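Local coordinates for protein 2-hydroxyhepta-2,4-diene-1,7-dioate isomerase (Mycobacterium abscessus, PDB 3RR6) that is of unknown function but probably binds a metal ion and may act as an isomerase or acetylpyruvate hydrolase of the fumarylacetoacetate hydrolase family, at residues A[187-192]-A[246-251]; A[144-149]-A[174-179]; A[197-202]-A[231-236]; A[115-120]-A[238-243]. All coordinates share one frame; numbering follows the deposited sequence. Where two conformers were deposited one is given.

In the fold
All four contacts belong to the C-terminal fumarylacetoacetate hydrolase region. Interactions 1 and 3, whose centres are 8 Å apart, share a sheet in which strands 188-193 and 196-202 are neighbours; T191 O lies 2.8 Å from R198 N. Interactions 2 and 4 meet where strands 141-152 and 115-125 pair, with D149 N 2.8 Å from E118 O, although their centres are 17 Å apart. Interaction 1 packs on interaction 2 through V248 CG1 and I146 CG2 (3.4 Å). Segment 231-236 of interaction 3 reaches segment 115-120, G232 N lying 2.8 Å from E120 OE1. E118, E120 and D149 probably correspond to metal-holding carboxylates of family relatives.

Interaction 1: residues A[187-192]-A[246-251]; sequences LEIRTE and VSVTIE
Strands 188-192 and 246-250 run antiparallel, their axes 4.7 Å apart at closest approach with an angle of 166° between them; R190 with T249 and E192 with S247 form the hydrogen-bonded pairs, I189 with I250 and T191 with V248 the non-hydrogen-bonded ones. R190 N donates to T249 O (2.9 Å) and T249 N returns a bond to R190 O, evidence of a regular register. At the end of the pairing a side chain stands in for the main chain: E251, fully extended with its CG anti to the backbone N (chi1 -179°), brings OE1 to E188 N at 2.9 Å, and this bond uses the anti lone pair. R202 forms a salt bridge with the same oxygen.

On the face of R190, T249 and S247, the arginine chain lies alongside T249, whose CB sits 4.0 Å above one face of the guanidinium, offset toward its rim. The carboxylates of E188 and E192, two residues to either side along the strand, help to hold the plane of this group, the second more firmly. R190 NE gives a nearly straight bond to E192 OE2 (2.9 Å, 169°), while NH1 makes a weak one to E188 OE2; E188 OE1 is held by R200. A water joins E192 OE1 to S247 OG.

The face of I189, T191, V248 and I250 is largely apolar, the T191 hydroxyl being bonded to Q199. I189 and I250 lie side by side, CG1 to CG1 at 3.9 Å; just before the strand, L187 crosses I250 at about a right angle. I250 and V248 continue onto I146 of strand 141-152. This is an antiparallel strand pair inside a five-stranded mixed sheet, with a salt-bridge network on one face and a hydrophobic core on the other.

Interaction 2: residues A[144-149]-A[174-179]; sequences YTIGND and LGPWIV
A beta bulge interrupts the antiparallel pairing here: Y144 pairs with V179 and I146 with G175, a shift of two that leaves T145 facing P176, W177 and I178. The chain turns its corner at P176, which follows a cis peptide bond. Beyond the corner Y144 and V179 exchange two backbone bonds, V179 N to Y144 O being 2.9 Å; before it, G175 N reaches I146 O at 3.0 Å, and the return bond from I146 N to G175 O is more bent (136°).

T145 fills the corner. A chi1 of -166° swings OG1 of T145 away from its own N, and the hydroxyl donates to W177 O at 2.7 Å, arriving from above the carbonyl plane, 59° out of it. The bond thus ties the bulged residues to the opposing strand where regular backbone pairing is lost. I146 lays CB against G175 O and extends CD1 to P176 CD at 4.0 Å. Within the turn, P176 CG rests 3.6 Å above the centre of the W177 ring, whose NE1 bonds I253 O.

The contact lies buried near the centre of the chain: strand 115-125 flanks T145 through A122, I146 packs on V248 and I250 of strand 245-250, and L58 of strand 57-58 meets P176 and W177.

Interaction 3: residues A[197-202]-A[231-236]; sequences VRQRSR and TGTPEG. With EDO (1,2-ethanediol), chain O; EDO (1,2-ethanediol), chain J; EDO (1,2-ethanediol), chain Q.
Q199 reaches across to the T233-P234-E235 part of a loop from a classic beta bulge, in which R198 and Q199 both face T191 on the neighbouring strand. Segment 231-236 lies between strands 228-230 and 238-239, so the contact joins an outer strand of the five-stranded sheet to that loop.

Hydrogen bonds converge on the Q199 amide. Its CG lies beside the backbone N (chi1 -56°) and the chain is extended beyond, carrying NE2 to T233 OG1 at 2.9 Å (156°), with the hydroxyl tilted 16° from the amide plane. NE2 also makes weak bonds to P234 O (2.9 Å) and E235 O (3.5 Å), so its two hydrogens are shared among three acceptors. The other end is gripped too: OE1 is hydrogen-bonded to T191 OG1 and to G119 N, and T233 OG1 in turn bonds G119 O. Both ends of the amide are thereby fixed, which sets its rotation.

Among nonpolar and weaker contacts, S201 CB rests on P234 CB at 3.6 Å, with Y74 touching both residues. Where the loop passes the bulge, G236 CA approaches R198 O at 3.3 Å in a CA-H...O contact.

A water links the two backbones, accepting from R200 N and donating to E235 O. Away from the loop, the R200 guanidinium holds a 1,2-ethanediol, probably from the crystallisation liquor, with NH1 2.9 Å from its O2 and NH2 3.0 Å from its O1.

Interaction 4: residues A[115-120]-A[238-243]; sequences VHHEGE and GPIVDG
H116 carries its ring beside the backbone N (chi1 -72°), whereas CG of H117 is wedged between N and the carbonyl carbon (chi1 56°), and with these torsions the two imidazoles present faces to G238, which lies between them. The setting is a short, weakly bonded antiparallel pairing at the start of strand 115-125, with H116 opposite P239 as a non-hydrogen-bonded pair, CA to CA 4.2 Å.

The H116 ring lies over the G238-P239 peptide. G238 CA stands 4.0 Å from the ring centroid, only 15° off the normal, a CH-pi contact, while P239 N sits above the same face toward the rim. On H117 it is G238 O that lies over the face, 3.0 Å above the ring plane and offset toward the rim near CD2; I240 CG2 meets this ring at its edge, in plane. G238 O also accepts from H117 N (3.1 Å). The H117 ring is bonded weakly on both nitrogens, to Q199 OE1 and R198 NH1.

V115 and I240 close the pairing through a straight bond, I240 N to V115 O at 2.9 Å. V115 CG1 and I240 CG1 pack 4.0 Å apart, and both side chains also touch V150 of strand 141-152. A water bridges them once more, accepting from V115 N at 2.9 Å and donating to I240 O at 2.8 Å.

Interaction 1: residues A[187-192]-A[246-251]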
# COMPACT_ATOMS: atom_id res chain seq x y z
N LEU A 187 -5.36 5.84 12.50
CA LEU A 187 -3.93 5.55 12.55
C LEU A 187 -3.12 6.71 12.01
O LEU A 187 -3.49 7.28 10.99
CB LEU A 187 -3.63 4.32 11.68
CG LEU A 187 -4.37 3.03 12.03
CD1 LEU A 187 -4.06 1.94 11.00
CD2 LEU A 187 -4.04 2.58 13.45
N GLU A 188 -2.01 7.05 12.65
CA GLU A 188 -1.08 8.03 12.06
C GLU A 188 -0.40 7.47 10.83
O GLU A 188 0.02 6.30 10.81
CB GLU A 188 0.00 8.49 13.05
CG GLU A 188 0.82 9.67 12.49
CD GLU A 188 2.03 10.06 13.31
OE1 GLU A 188 1.90 11.00 14.11
OE2 GLU A 188 3.12 9.46 13.12
N ILE A 189 -0.28 8.32 9.81
CA ILE A 189 0.48 8.01 8.61
C ILE A 189 1.47 9.14 8.38
O ILE A 189 1.10 10.31 8.48
CB ILE A 189 -0.45 7.79 7.37
CG1 ILE A 189 0.37 7.54 6.11
CG2 ILE A 189 -1.42 8.96 7.17
CD1 ILE A 189 -0.46 6.99 4.97
N ARG A 190 2.73 8.81 8.11
CA ARG A 190 3.71 9.86 7.85
C ARG A 190 4.72 9.44 6.80
O ARG A 190 5.06 8.26 6.68
CB ARG A 190 4.38 10.32 9.15
CG ARG A 190 5.60 9.58 9.55
CD ARG A 190 6.35 10.33 10.65
NE ARG A 190 7.48 9.52 11.08
CZ ARG A 190 7.41 8.51 11.94
NH1 ARG A 190 6.27 8.18 12.53
NH2 ARG A 190 8.51 7.84 12.23
N THR A 191 5.19 10.41 6.01
CA THR A 191 6.18 10.16 4.97
C THR A 191 7.40 11.00 5.25
O THR A 191 7.26 12.20 5.54
CB THR A 191 5.64 10.53 3.59
OG1 THR A 191 4.44 9.78 3.34
CG2 THR A 191 6.67 10.24 2.49
N GLU A 192 8.58 10.38 5.19
CA GLU A 192 9.85 11.07 5.38
C GLU A 192 10.74 10.92 4.15
O GLU A 192 10.77 9.86 3.53
CB GLU A 192 10.59 10.54 6.62
CG GLU A 192 9.87 10.74 7.92
CD GLU A 192 10.65 10.24 9.14
OE1 GLU A 192 11.81 9.80 8.97
OE2 GLU A 192 10.10 10.31 10.26
N VAL A 246 13.07 7.38 0.80
CA VAL A 246 11.71 7.78 1.16
C VAL A 246 11.08 6.66 1.97
O VAL A 246 11.14 5.48 1.59
CB VAL A 246 10.85 8.16 -0.07
CG1 VAL A 246 10.81 7.05 -1.11
CG2 VAL A 246 9.43 8.58 0.35
N SER A 247 10.51 7.02 3.12
CA SER A 247 9.85 6.05 3.96
C SER A 247 8.45 6.50 4.32
O SER A 247 8.17 7.70 4.42
CB SER A 247 10.66 5.80 5.23
OG SER A 247 10.62 6.90 6.10
N VAL A 248 7.57 5.53 4.49
CA VAL A 248 6.20 5.77 4.89
C VAL A 248 5.96 4.91 6.12
O VAL A 248 6.21 3.71 6.09
CB VAL A 248 5.20 5.40 3.78
CG1 VAL A 248 3.77 5.75 4.19
CG2 VAL A 248 5.55 6.11 2.45
N THR A 249 5.49 5.53 7.19
CA THR A 249 5.27 4.85 8.46
C THR A 249 3.78 4.94 8.81
O THR A 249 3.18 6.02 8.75
CB THR A 249 6.14 5.45 9.58
OG1 THR A 249 7.53 5.32 9.22
CG2 THR A 249 5.88 4.77 10.92
N ILE A 250 3.18 3.81 9.15
CA ILE A 250 1.79 3.80 9.61
C ILE A 250 1.70 3.14 10.97
O ILE A 250 2.21 2.03 11.19
CB ILE A 250 0.84 3.09 8.59
CG1 ILE A 250 0.86 3.83 7.26
CG2 ILE A 250 -0.60 3.04 9.14
CD1 ILE A 250 -0.08 3.28 6.19
N GLU A 251 1.07 3.86 11.90
CA GLU A 251 0.81 3.38 13.24
C GLU A 251 0.17 2.00 13.21
O GLU A 251 -0.81 1.76 12.49
CB GLU A 251 -0.13 4.38 13.94
CG GLU A 251 -0.48 4.04 15.37
CD GLU A 251 -1.40 5.05 16.02
OE1 GLU A 251 -1.78 6.05 15.36
OE2 GLU A 251 -1.75 4.85 17.21
O HOH W 1 3.15 7.12 11.73
O HOH W 2 13.12 7.50 7.30

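Interaction 2: residues A[144-149]-A[174-179]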
# COMPACT_ATOMS: atom_id res chain seq x y z
N TYR A 144 -4.07 -5.00 6.36
CA TYR A 144 -3.60 -3.68 5.91
C TYR A 144 -2.09 -3.67 5.83
O TYR A 144 -1.41 -4.29 6.65
CB TYR A 144 -4.08 -2.57 6.85
CG TYR A 144 -5.58 -2.54 6.94
CD1 TYR A 144 -6.34 -1.86 6.00
CD2 TYR A 144 -6.24 -3.28 7.90
CE1 TYR A 144 -7.71 -1.88 6.04
CE2 TYR A 144 -7.63 -3.31 7.95
CZ TYR A 144 -8.35 -2.62 7.01
OH TYR A 144 -9.73 -2.65 7.06
N THR A 145 -1.58 -2.97 4.83
CA THR A 145 -0.15 -2.75 4.70
C THR A 145 0.09 -1.29 4.29
O THR A 145 -0.83 -0.46 4.37
CB THR A 145 0.51 -3.80 3.76
OG1 THR A 145 1.94 -3.76 3.90
CG2 THR A 145 0.14 -3.61 2.29
N ILE A 146 1.32 -0.97 3.90
CA ILE A 146 1.68 0.39 3.51
C ILE A 146 1.99 0.40 2.02
O ILE A 146 2.53 -0.57 1.49
CB ILE A 146 2.89 0.91 4.30
CG1 ILE A 146 2.74 0.59 5.78
CG2 ILE A 146 3.08 2.43 4.07
CD1 ILE A 146 3.92 1.01 6.64
N GLY A 147 1.63 1.48 1.35
CA GLY A 147 1.99 1.68 -0.05
C GLY A 147 2.56 3.07 -0.29
O GLY A 147 2.42 3.97 0.54
N ASN A 148 3.20 3.23 -1.44
CA ASN A 148 3.69 4.52 -1.91
C ASN A 148 3.25 4.66 -3.37
O ASN A 148 3.76 3.94 -4.24
CB ASN A 148 5.22 4.57 -1.76
CG ASN A 148 5.82 5.95 -1.93
OD1 ASN A 148 5.19 6.87 -2.43
ND2 ASN A 148 7.10 6.09 -1.53
N ASP A 149 2.28 5.53 -3.64
CA ASP A 149 1.75 5.71 -4.99
C ASP A 149 2.67 6.68 -5.73
O ASP A 149 2.34 7.86 -5.93
CB ASP A 149 0.30 6.23 -4.95
CG ASP A 149 -0.33 6.39 -6.34
OD1 ASP A 149 0.25 5.99 -7.37
OD2 ASP A 149 -1.46 6.95 -6.41
N LEU A 174 5.35 -1.57 -1.65
CA LEU A 174 4.33 -2.21 -0.83
C LEU A 174 5.01 -3.01 0.28
O LEU A 174 5.93 -3.78 0.01
CB LEU A 174 3.48 -3.12 -1.72
CG LEU A 174 2.14 -3.60 -1.17
CD1 LEU A 174 1.14 -2.45 -1.08
CD2 LEU A 174 1.60 -4.73 -2.05
N GLY A 175 4.54 -2.86 1.51
CA GLY A 175 5.12 -3.59 2.63
C GLY A 175 5.07 -2.79 3.92
O GLY A 175 4.43 -1.75 3.97
N PRO A 176 5.76 -3.27 4.97
CA PRO A 176 6.66 -4.44 5.01
C PRO A 176 5.95 -5.78 5.21
O PRO A 176 6.55 -6.84 4.99
CB PRO A 176 7.54 -4.14 6.22
CG PRO A 176 6.66 -3.36 7.11
CD PRO A 176 5.84 -2.49 6.22
N TRP A 177 4.70 -5.72 5.65
CA TRP A 177 3.90 -6.90 5.95
C TRP A 177 2.45 -6.47 6.09
O TRP A 177 2.16 -5.27 6.16
CB TRP A 177 4.37 -7.59 7.25
CG TRP A 177 4.69 -6.66 8.37
CD1 TRP A 177 3.83 -5.81 9.02
CD2 TRP A 177 5.96 -6.47 8.98
NE1 TRP A 177 4.50 -5.09 9.98
CE2 TRP A 177 5.81 -5.49 9.99
CE3 TRP A 177 7.23 -7.03 8.77
CZ2 TRP A 177 6.88 -5.05 10.78
CZ3 TRP A 177 8.30 -6.60 9.59
CH2 TRP A 177 8.11 -5.62 10.57
N ILE A 178 1.56 -7.45 6.15
CA ILE A 178 0.13 -7.21 6.24
C ILE A 178 -0.34 -7.53 7.65
O ILE A 178 -0.14 -8.64 8.12
CB ILE A 178 -0.61 -8.11 5.23
CG1 ILE A 178 -0.23 -7.72 3.81
CG2 ILE A 178 -2.13 -8.02 5.41
CD1 ILE A 178 -0.51 -8.80 2.77
N VAL A 179 -0.96 -6.56 8.32
CA VAL A 179 -1.47 -6.75 9.69
C VAL A 179 -2.94 -7.11 9.62
O VAL A 179 -3.73 -6.36 9.06
CB VAL A 179 -1.25 -5.50 10.55
CG1 VAL A 179 -1.72 -5.75 11.99
CG2 VAL A 179 0.22 -5.10 10.52

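Interaction 3: residues A[197-202]-A[231-236]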
# COMPACT_ATOMS: atom_id res chain seq x y z
N VAL A 197 10.24 15.14 7.64
CA VAL A 197 8.82 14.78 7.52
C VAL A 197 8.13 15.65 6.48
O VAL A 197 8.05 16.89 6.63
CB VAL A 197 8.09 14.87 8.88
CG1 VAL A 197 6.60 14.53 8.71
CG2 VAL A 197 8.73 13.93 9.92
N ARG A 198 7.63 14.99 5.43
CA ARG A 198 6.96 15.65 4.30
C ARG A 198 5.44 15.57 4.44
O ARG A 198 4.74 16.51 4.10
CB ARG A 198 7.35 14.97 2.99
CG ARG A 198 8.79 15.16 2.57
CD ARG A 198 9.00 16.49 1.86
NE ARG A 198 10.34 16.56 1.30
CZ ARG A 198 10.65 16.15 0.07
NH1 ARG A 198 9.71 15.66 -0.75
NH2 ARG A 198 11.90 16.24 -0.33
N GLN A 199 4.94 14.41 4.88
CA GLN A 199 3.51 14.21 5.08
C GLN A 199 3.28 13.68 6.48
O GLN A 199 4.05 12.86 6.95
CB GLN A 199 2.95 13.16 4.10
CG GLN A 199 3.21 13.46 2.62
CD GLN A 199 2.58 12.43 1.70
OE1 GLN A 199 3.19 11.39 1.38
NE2 GLN A 199 1.36 12.71 1.26
N ARG A 200 2.21 14.12 7.12
CA ARG A 200 1.74 13.52 8.38
C ARG A 200 0.26 13.79 8.55
O ARG A 200 -0.18 14.95 8.55
CB ARG A 200 2.51 14.04 9.60
CG ARG A 200 2.24 13.20 10.86
CD ARG A 200 2.69 13.88 12.15
NE ARG A 200 4.13 14.09 12.22
CZ ARG A 200 5.00 13.33 12.89
NH1 ARG A 200 4.63 12.24 13.55
NH2 ARG A 200 6.28 13.66 12.88
N SER A 201 -0.52 12.73 8.70
CA SER A 201 -1.95 12.87 8.93
C SER A 201 -2.44 11.65 9.71
O SER A 201 -1.63 10.90 10.25
CB SER A 201 -2.69 13.01 7.60
OG SER A 201 -4.04 13.40 7.83
N ARG A 202 -3.75 11.49 9.79
CA ARG A 202 -4.33 10.33 10.44
C ARG A 202 -5.45 9.78 9.55
O ARG A 202 -6.13 10.55 8.86
CB ARG A 202 -4.89 10.69 11.82
CG ARG A 202 -3.87 11.28 12.79
CD ARG A 202 -4.42 11.37 14.21
NE ARG A 202 -4.57 10.04 14.79
CZ ARG A 202 -3.58 9.32 15.32
NH1 ARG A 202 -2.35 9.81 15.39
NH2 ARG A 202 -3.84 8.11 15.78
N THR A 231 -5.57 3.76 -0.40
CA THR A 231 -6.71 4.55 0.08
C THR A 231 -6.58 6.07 -0.05
O THR A 231 -7.47 6.80 0.39
CB THR A 231 -7.02 4.20 1.54
OG1 THR A 231 -5.88 4.48 2.36
CG2 THR A 231 -7.44 2.72 1.67
N GLY A 232 -5.51 6.54 -0.68
CA GLY A 232 -5.29 7.97 -0.91
C GLY A 232 -4.12 8.50 -0.09
O GLY A 232 -3.47 7.75 0.63
N THR A 233 -3.82 9.79 -0.24
CA THR A 233 -2.64 10.37 0.40
C THR A 233 -2.97 11.77 0.90
O THR A 233 -3.73 12.48 0.25
CB THR A 233 -1.43 10.38 -0.58
OG1 THR A 233 -0.20 10.49 0.16
CG2 THR A 233 -1.52 11.51 -1.59
N PRO A 234 -2.42 12.16 2.06
CA PRO A 234 -2.66 13.50 2.56
C PRO A 234 -1.80 14.54 1.85
O PRO A 234 -1.10 14.22 0.88
CB PRO A 234 -2.30 13.40 4.04
CG PRO A 234 -1.28 12.35 4.09
CD PRO A 234 -1.64 11.35 3.02
N GLU A 235 -1.89 15.78 2.30
CA GLU A 235 -1.07 16.84 1.72
C GLU A 235 0.40 16.64 2.06
O GLU A 235 0.76 15.73 2.82
CB GLU A 235 -1.58 18.21 2.16
CG GLU A 235 -2.90 18.56 1.51
CD GLU A 235 -3.55 19.83 2.04
OE1 GLU A 235 -3.32 20.20 3.21
OE2 GLU A 235 -4.32 20.45 1.28
N GLY A 236 1.26 17.47 1.47
CA GLY A 236 2.71 17.34 1.66
C GLY A 236 3.38 16.48 0.60
O GLY A 236 4.56 16.16 0.72
C1 EDO O . -5.13 14.98 0.39
O1 EDO O . -6.01 13.93 -0.05
C2 EDO O . -5.49 16.28 -0.30
O2 EDO O . -5.10 16.24 -1.68
C1 EDO J . 8.36 11.99 14.88
O1 EDO J . 8.84 12.16 13.54
C2 EDO J . 7.77 10.60 15.02
O2 EDO J . 6.38 10.70 15.33
C1 EDO Q . 0.72 17.48 9.08
O1 EDO Q . -0.73 17.41 9.16
C2 EDO Q . 1.31 18.64 8.27
O2 EDO Q . 2.21 18.16 7.26
O HOH W 3 0.17 15.39 5.48

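Interaction 4: residues A[115-120]-A[238-243]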
# COMPACT_ATOMS: atom_id res chain seq x y z
N VAL A 115 9.06 13.40 -10.24
CA VAL A 115 8.46 12.22 -9.62
C VAL A 115 8.19 12.49 -8.15
O VAL A 115 9.06 12.98 -7.44
CB VAL A 115 9.37 10.99 -9.78
CG1 VAL A 115 8.75 9.76 -9.08
CG2 VAL A 115 9.61 10.68 -11.26
N HIS A 116 6.96 12.21 -7.70
CA HIS A 116 6.54 12.50 -6.33
C HIS A 116 6.21 11.26 -5.52
O HIS A 116 5.75 10.26 -6.08
CB HIS A 116 5.31 13.41 -6.35
CG HIS A 116 5.60 14.81 -6.76
ND1 HIS A 116 4.72 15.84 -6.54
CD2 HIS A 116 6.67 15.36 -7.38
CE1 HIS A 116 5.23 16.97 -7.01
NE2 HIS A 116 6.42 16.71 -7.52
N HIS A 117 6.42 11.34 -4.21
CA HIS A 117 5.97 10.34 -3.26
C HIS A 117 4.52 10.59 -2.84
O HIS A 117 4.09 11.74 -2.72
CB HIS A 117 6.84 10.34 -1.98
CG HIS A 117 6.92 11.68 -1.29
ND1 HIS A 117 5.90 12.18 -0.51
CD2 HIS A 117 7.91 12.60 -1.25
CE1 HIS A 117 6.26 13.37 -0.04
NE2 HIS A 117 7.47 13.64 -0.47
N GLU A 118 3.81 9.51 -2.53
CA GLU A 118 2.44 9.58 -2.02
C GLU A 118 2.23 8.42 -1.04
O GLU A 118 1.91 7.30 -1.44
CB GLU A 118 1.41 9.52 -3.17
CG GLU A 118 1.56 10.70 -4.15
CD GLU A 118 0.50 10.79 -5.22
OE1 GLU A 118 -0.45 10.01 -5.22
OE2 GLU A 118 0.66 11.67 -6.11
N GLY A 119 2.45 8.68 0.24
CA GLY A 119 2.32 7.62 1.25
C GLY A 119 0.86 7.28 1.48
O GLY A 119 0.04 8.19 1.61
N GLU A 120 0.54 5.99 1.55
CA GLU A 120 -0.86 5.54 1.66
C GLU A 120 -1.04 4.30 2.51
O GLU A 120 -0.18 3.42 2.54
CB GLU A 120 -1.46 5.27 0.26
CG GLU A 120 -1.07 6.32 -0.77
CD GLU A 120 -2.05 6.56 -1.88
OE1 GLU A 120 -3.07 5.85 -1.98
OE2 GLU A 120 -1.82 7.53 -2.63
N GLY A 238 5.38 15.64 -2.51
CA GLY A 238 6.49 16.37 -3.09
C GLY A 238 7.49 15.45 -3.76
O GLY A 238 7.29 14.24 -3.80
N PRO A 239 8.58 16.03 -4.28
CA PRO A 239 9.50 15.28 -5.13
C PRO A 239 10.43 14.31 -4.42
O PRO A 239 10.79 14.52 -3.25
CB PRO A 239 10.31 16.39 -5.81
CG PRO A 239 10.29 17.49 -4.85
CD PRO A 239 8.92 17.46 -4.24
N ILE A 240 10.80 13.26 -5.13
CA ILE A 240 11.90 12.37 -4.77
C ILE A 240 12.89 12.42 -5.93
O ILE A 240 12.48 12.52 -7.11
CB ILE A 240 11.44 10.92 -4.48
CG1 ILE A 240 10.60 10.35 -5.63
CG2 ILE A 240 10.65 10.88 -3.19
CD1 ILE A 240 10.28 8.86 -5.49
N VAL A 241 14.18 12.41 -5.60
CA VAL A 241 15.25 12.51 -6.59
C VAL A 241 16.32 11.47 -6.32
O VAL A 241 16.36 10.85 -5.25
CB VAL A 241 15.88 13.94 -6.62
CG1 VAL A 241 14.83 14.97 -6.99
CG2 VAL A 241 16.57 14.27 -5.29
N ASP A 242 17.19 11.28 -7.31
CA ASP A 242 18.30 10.35 -7.20
C ASP A 242 19.07 10.57 -5.90
O ASP A 242 19.47 11.70 -5.57
CB ASP A 242 19.24 10.54 -8.39
CG ASP A 242 20.39 9.56 -8.39
OD1 ASP A 242 20.16 8.35 -8.34
OD2 ASP A 242 21.57 10.02 -8.46
N GLY A 243 19.27 9.48 -5.17
CA GLY A 243 20.01 9.52 -3.92
C GLY A 243 19.15 9.64 -2.67
O GLY A 243 19.66 9.46 -1.57
O HOH W 4 11.76 14.07 -9.32